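Side-chain contacts in beta-lactamase (Serratia marcescens, PDB 5GWA), which binds the inhibitor avibactam and, as a class A serine beta-lactamase, probably hydrolyses beta-lactam antibiotics to substituted beta-amino acids: residues L27-N32 with K173-E178; A56-L61 with D186-T191. All coordinates share one frame; numbering follows the deposited sequence. Where two conformers were deposited one is given.

In the fold
Contact 1 illustrates how a two-part fold is joined across its interface, and contact 2 how its helical part is packed within. From the N terminus the chain leaves strand 21-28 of the five-stranded antiparallel sheet at 27-32, then runs through helix 49-63, which carries 56-61. Helix 164-175 ends at 173-178 and closes contact 1 after a loop of 140 residues; helix 182-193 follows and closes contact 2 through 186-191. The two closures therefore cross instead of nesting. Their centres lie about 17 Å apart, yet they meet directly, because Phe174 and Tyr175 rest on Leu188 and Leu189, so the strand end, helix 164-175, helix 182-193 and helix 49-63 are tied in series.

Contact 1: residues L27-N32 with K173-E178; sequences LGIEDN and KFYKNE. With NA (sodium ion), chain R.
Ile29, just past the end of strand 21-28, faces Tyr175, in the last turn of helix 164-175, with their CA atoms 7.6 Å apart. The contact is apolar and rests on one methyl. With CG1 beside the backbone N (chi1 -63°), the CG2 methyl of Ile29 is left anti to that N and reaches Tyr175 CD2 at 4.0 Å, arriving obliquely while the two side chains cross at about a right angle. The same methyl lies 4.1 Å from Lys176 CG, whose aliphatic chain slides past the isoleucine in the opposite direction. Ile235 of strand 227-237 also packs on Ile29 and Tyr175, and the Tyr175 ring meets that of His243.

Glu30, next in the chain, points OE1 at a sodium ion 2.9 Å away that the backbone O of His243 also binds. On the helical side the chain stops in a Schellman motif, with Glu178 N bonded to Lys173 O and Asn177 N to Phe174 O, and Asn177 taking the positive phi that turns the backbone away. The loop leaving the strand, set against the end of the helix, forms part of the seam between the sheet and the helical parts of the class A beta-lactamase fold.

Contact 2: residues A56-L61 with D186-T191; sequences AVLDKL and DFLLNT
Leu58 of helix 49-63 points at two consecutive residues of helix 182-193, one methyl to each. CD1 of Leu58 rests on CB of Leu188 at 3.7 Å, close to the root of that side chain. Leu58 and Leu188 are also the closest CA pair of the two segments, 8.4 Å apart. The other branch, CD2 of Leu58, approaches CD2 of Phe187 at 4.0 Å, obliquely to the ring, and the two side chains cross at about a right angle. Phe187 holds its CG anti to the backbone N (chi1 177°), which sets the ring beside the leucine fork. Both leucines are buried, and Leu180 adds a further apolar neighbour to Leu58, while Ser101, Ile104 and Lys105 of helix 100-109 touch the phenylalanine.

The hydrogen bonding next to the contact lies largely within 186-191, although Thr191 O is also hydrogen-bonded to Ser109 OG of helix 100-109. Thr191 OG1 donates to Phe187 O at 2.7 Å, from above the carbonyl plane, whereas Thr191 N reaches the same oxygen from the opposite face of that plane. Two donors of Thr191 thus grip Phe187 O, and the hydroxyl spends its proton on the carbonyl one turn back in its own helix. The same OG1 lies 3.8 Å above the plane of the Phe187 ring, over its centre, covering one face.

Leucine and phenylalanine side chains meeting between two helices make this a part of the hydrophobic core of the helical domain of class A beta-lactamases, with the side chain of Leu188 about 13 Å from the bound avibactam at the nearest atoms.

Contact 1: residues L27-N32 with K173-E178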
loop_
_atom_site.group_PDB
_atom_site.type_symbol
_atom_site.label_atom_id
_atom_site.label_comp_id
_atom_site.label_asym_id
_atom_site.label_seq_id
_atom_site.Cartn_x
_atom_site.Cartn_y
_atom_site.Cartn_z
ATOM N N LEU A 27 -23.223 18.450 -10.626
ATOM C CA LEU A 27 -23.515 19.879 -10.716
ATOM C C LEU A 27 -22.837 20.437 -11.957
ATOM O O LEU A 27 -21.607 20.349 -12.109
ATOM C CB LEU A 27 -22.983 20.566 -9.470
ATOM C CG LEU A 27 -23.520 21.863 -8.915
ATOM C CD1 LEU A 27 -25.062 21.814 -8.886
ATOM C CD2 LEU A 27 -22.967 22.050 -7.503
ATOM N N GLY A 28 -23.602 21.114 -12.813
ATOM C CA GLY A 28 -22.963 21.831 -13.910
ATOM C C GLY A 28 -22.090 22.960 -13.390
ATOM O O GLY A 28 -22.416 23.608 -12.417
ATOM N N ILE A 29 -20.984 23.247 -14.091
ATOM C CA ILE A 29 -20.110 24.311 -13.670
ATOM C C ILE A 29 -20.608 25.654 -14.169
ATOM O O ILE A 29 -20.706 26.625 -13.418
ATOM C CB ILE A 29 -18.655 24.091 -14.125
ATOM C CG1 ILE A 29 -18.058 22.823 -13.493
ATOM C CG2 ILE A 29 -17.798 25.259 -13.714
ATOM C CD1 ILE A 29 -18.131 22.813 -11.986
ATOM N N GLU A 30 -20.962 25.680 -15.445
ATOM C CA GLU A 30 -21.371 26.928 -16.090
ATOM C C GLU A 30 -22.889 27.077 -16.126
ATOM O O GLU A 30 -23.385 28.195 -16.100
ATOM C CB GLU A 30 -20.777 27.003 -17.492
ATOM C CG GLU A 30 -19.239 27.033 -17.525
ATOM C CD GLU A 30 -18.593 25.648 -17.540
ATOM O OE1 GLU A 30 -19.323 24.647 -17.697
ATOM O OE2 GLU A 30 -17.360 25.614 -17.526
ATOM N N ASP A 31 -23.622 25.981 -16.078
ATOM C CA ASP A 31 -25.091 26.063 -16.172
ATOM C C ASP A 31 -25.726 25.508 -14.890
ATOM O O ASP A 31 -25.020 25.256 -13.911
ATOM C CB ASP A 31 -25.588 25.359 -17.433
ATOM C CG ASP A 31 -25.523 23.858 -17.339
ATOM O OD1 ASP A 31 -25.364 23.321 -16.219
ATOM O OD2 ASP A 31 -25.648 23.209 -18.394
ATOM N N ASN A 32 -27.055 25.375 -14.872
ATOM C CA ASN A 32 -27.786 25.087 -13.642
ATOM C C ASN A 32 -28.115 23.621 -13.412
ATOM O O ASN A 32 -28.950 23.291 -12.557
ATOM C CB ASN A 32 -29.074 25.900 -13.627
ATOM C CG ASN A 32 -28.804 27.378 -13.773
ATOM O OD1 ASN A 32 -28.191 27.991 -12.894
ATOM N ND2 ASN A 32 -29.151 27.936 -14.931
ATOM N N LYS A 173 -16.957 25.329 -6.525
ATOM C CA LYS A 173 -16.262 26.481 -5.912
ATOM C C LYS A 173 -14.814 26.456 -6.355
ATOM O O LYS A 173 -14.229 27.452 -6.797
ATOM C CB LYS A 173 -16.337 26.411 -4.395
ATOM C CG LYS A 173 -17.721 26.684 -3.831
ATOM C CD LYS A 173 -17.671 26.863 -2.324
ATOM C CE LYS A 173 -19.053 27.082 -1.746
ATOM N NZ LYS A 173 -19.360 28.543 -1.783
ATOM N N PHE A 174 -14.224 25.264 -6.317
ATOM C CA PHE A 174 -12.828 25.143 -6.730
ATOM C C PHE A 174 -12.644 25.464 -8.221
ATOM O O PHE A 174 -11.706 26.204 -8.574
ATOM C CB PHE A 174 -12.327 23.716 -6.446
ATOM C CG PHE A 174 -11.093 23.338 -7.203
ATOM C CD1 PHE A 174 -9.886 23.923 -6.908
ATOM C CD2 PHE A 174 -11.128 22.320 -8.149
ATOM C CE1 PHE A 174 -8.754 23.580 -7.603
ATOM C CE2 PHE A 174 -9.984 21.970 -8.849
ATOM C CZ PHE A 174 -8.784 22.569 -8.529
ATOM N N TYR A 175 -13.460 24.864 -9.097
ATOM C CA TYR A 175 -13.230 24.959 -10.538
ATOM C C TYR A 175 -13.374 26.382 -11.015
ATOM O O TYR A 175 -12.696 26.795 -11.966
ATOM C CB TYR A 175 -14.159 24.032 -11.359
ATOM C CG TYR A 175 -13.583 23.742 -12.696
ATOM C CD1 TYR A 175 -12.659 22.732 -12.861
ATOM C CD2 TYR A 175 -13.810 24.588 -13.779
ATOM C CE1 TYR A 175 -12.036 22.496 -14.074
ATOM C CE2 TYR A 175 -13.172 24.368 -14.995
ATOM C CZ TYR A 175 -12.278 23.328 -15.137
ATOM O OH TYR A 175 -11.570 23.092 -16.311
ATOM N N LYS A 176 -14.240 27.124 -10.355
ATOM C CA LYS A 176 -14.444 28.510 -10.702
ATOM C C LYS A 176 -13.361 29.374 -10.069
ATOM O O LYS A 176 -13.407 30.599 -10.183
ATOM C CB LYS A 176 -15.830 28.978 -10.275
ATOM C CG LYS A 176 -16.958 28.220 -10.977
ATOM C CD LYS A 176 -18.331 28.647 -10.503
ATOM C CE LYS A 176 -18.659 30.064 -10.959
ATOM N NZ LYS A 176 -20.123 30.334 -10.832
ATOM N N ASN A 177 -12.314 28.723 -9.555
ATOM C CA ASN A 177 -11.241 29.391 -8.809
ATOM C C ASN A 177 -11.734 30.434 -7.830
ATOM O O ASN A 177 -11.211 31.567 -7.785
ATOM C CB ASN A 177 -10.151 29.939 -9.736
ATOM C CG ASN A 177 -8.895 30.327 -8.985
ATOM O OD1 ASN A 177 -8.140 31.181 -9.435
ATOM N ND2 ASN A 177 -8.693 29.737 -7.818
ATOM N N GLU A 178 -12.639 30.002 -6.949
ATOM C CA GLU A 178 -13.122 30.795 -5.830
ATOM C C GLU A 178 -12.390 30.512 -4.523
ATOM O O GLU A 178 -12.775 31.046 -3.477
ATOM C CB GLU A 178 -14.616 30.547 -5.596
ATOM C CG GLU A 178 -15.507 30.991 -6.744
ATOM C CD GLU A 178 -16.992 30.697 -6.541
ATOM O OE1 GLU A 178 -17.382 30.131 -5.497
ATOM O OE2 GLU A 178 -17.782 31.056 -7.445
HETATM NA NA NA R . -21.943 23.387 -17.378
#

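Contact 2: residues A56-L61 with D186-T191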
loop_
_atom_site.group_PDB
_atom_site.type_symbol
_atom_site.label_atom_id
_atom_site.label_comp_id
_atom_site.label_asym_id
_atom_site.label_seq_id
_atom_site.Cartn_x
_atom_site.Cartn_y
_atom_site.Cartn_z
ATOM N N ALA A 56 -6.558 22.970 1.455
ATOM C CA ALA A 56 -6.135 23.646 2.677
ATOM C C ALA A 56 -4.623 23.907 2.630
ATOM O O ALA A 56 -4.133 24.931 3.110
ATOM C CB ALA A 56 -6.509 22.832 3.894
ATOM N N VAL A 57 -3.865 22.906 2.204
ATOM C CA VAL A 57 -2.418 23.099 2.063
ATOM C C VAL A 57 -2.042 24.244 1.135
ATOM O O VAL A 57 -1.187 25.086 1.465
ATOM C CB VAL A 57 -1.761 21.800 1.583
ATOM C CG1 VAL A 57 -0.300 22.000 1.239
ATOM C CG2 VAL A 57 -1.908 20.770 2.664
ATOM N N LEU A 58 -2.650 24.295 -0.043
ATOM C CA LEU A 58 -2.247 25.293 -1.021
ATOM C C LEU A 58 -2.697 26.671 -0.570
ATOM O O LEU A 58 -2.051 27.635 -0.902
ATOM C CB LEU A 58 -2.822 24.970 -2.404
ATOM C CG LEU A 58 -2.122 23.785 -3.057
ATOM C CD1 LEU A 58 -2.970 23.261 -4.222
ATOM C CD2 LEU A 58 -0.723 24.161 -3.537
ATOM N N ASP A 59 -3.812 26.744 0.140
ATOM C CA ASP A 59 -4.250 28.015 0.749
ATOM C C ASP A 59 -3.206 28.505 1.741
ATOM O O ASP A 59 -2.925 29.721 1.822
ATOM C CB ASP A 59 -5.597 27.882 1.430
ATOM C CG ASP A 59 -6.035 29.166 2.124
ATOM O OD1 ASP A 59 -6.417 30.100 1.388
ATOM O OD2 ASP A 59 -6.174 29.153 3.355
ATOM N N LYS A 60 -2.740 27.593 2.596
ATOM C CA LYS A 60 -1.751 27.942 3.600
ATOM C C LYS A 60 -0.496 28.444 2.918
ATOM O O LYS A 60 0.046 29.471 3.314
ATOM C CB LYS A 60 -1.433 26.734 4.493
ATOM C CG LYS A 60 -0.329 27.001 5.517
ATOM C CD LYS A 60 -0.322 25.909 6.587
ATOM C CE LYS A 60 0.769 26.110 7.626
ATOM N NZ LYS A 60 0.334 27.069 8.672
ATOM N N LEU A 61 -0.037 27.766 1.879
ATOM C CA LEU A 61 1.146 28.200 1.163
ATOM C C LEU A 61 0.881 29.575 0.527
ATOM O O LEU A 61 1.746 30.453 0.539
ATOM C CB LEU A 61 1.491 27.217 0.080
ATOM C CG LEU A 61 1.942 25.836 0.537
ATOM C CD1 LEU A 61 2.218 25.012 -0.692
ATOM C CD2 LEU A 61 3.184 25.875 1.428
ATOM N N ASP A 186 -4.216 26.467 -10.807
ATOM C CA ASP A 186 -3.678 25.825 -11.987
ATOM C C ASP A 186 -2.955 24.553 -11.584
ATOM O O ASP A 186 -3.032 23.541 -12.257
ATOM C CB ASP A 186 -2.703 26.767 -12.728
ATOM C CG ASP A 186 -3.414 27.733 -13.654
ATOM O OD1 ASP A 186 -4.353 27.269 -14.334
ATOM O OD2 ASP A 186 -3.025 28.938 -13.701
ATOM N N PHE A 187 -2.116 24.670 -10.555
ATOM C CA PHE A 187 -1.336 23.540 -10.049
ATOM C C PHE A 187 -2.187 22.364 -9.577
ATOM O O PHE A 187 -1.976 21.211 -10.043
ATOM C CB PHE A 187 -0.412 23.974 -8.914
ATOM C CG PHE A 187 0.362 22.838 -8.318
ATOM C CD1 PHE A 187 1.409 22.259 -8.990
ATOM C CD2 PHE A 187 0.020 22.359 -7.084
ATOM C CE1 PHE A 187 2.120 21.196 -8.439
ATOM C CE2 PHE A 187 0.762 21.325 -6.501
ATOM C CZ PHE A 187 1.759 20.707 -7.206
ATOM N N LEU A 188 -3.191 22.655 -8.777
ATOM C CA LEU A 188 -4.055 21.563 -8.290
ATOM C C LEU A 188 -4.881 20.979 -9.405
ATOM O O LEU A 188 -5.001 19.721 -9.535
ATOM C CB LEU A 188 -4.933 22.022 -7.154
ATOM C CG LEU A 188 -5.813 20.922 -6.554
ATOM C CD1 LEU A 188 -5.019 19.672 -6.144
ATOM C CD2 LEU A 188 -6.638 21.470 -5.423
ATOM N N LEU A 189 -5.415 21.843 -10.276
ATOM C CA LEU A 189 -6.172 21.296 -11.421
ATOM C C LEU A 189 -5.324 20.403 -12.302
ATOM O O LEU A 189 -5.747 19.308 -12.692
ATOM C CB LEU A 189 -6.816 22.426 -12.246
ATOM C CG LEU A 189 -7.715 21.958 -13.402
ATOM C CD1 LEU A 189 -8.843 21.063 -12.964
ATOM C CD2 LEU A 189 -8.319 23.157 -14.124
ATOM N N ASN A 190 -4.098 20.837 -12.665
ATOM C CA ASN A 190 -3.245 20.012 -13.487
ATOM C C ASN A 190 -2.988 18.683 -12.765
ATOM O O ASN A 190 -2.990 17.626 -13.391
ATOM C CB ASN A 190 -1.916 20.708 -13.793
ATOM C CG ASN A 190 -2.035 21.746 -14.900
ATOM O OD1 ASN A 190 -2.826 21.613 -15.809
ATOM N ND2 ASN A 190 -1.158 22.720 -14.868
ATOM N N THR A 191 -2.806 18.771 -11.454
ATOM C CA THR A 191 -2.443 17.586 -10.669
ATOM C C THR A 191 -3.627 16.558 -10.685
ATOM O O THR A 191 -3.436 15.337 -10.918
ATOM C CB THR A 191 -2.067 18.022 -9.265
ATOM O OG1 THR A 191 -0.891 18.874 -9.338
ATOM C CG2 THR A 191 -1.773 16.854 -8.412
#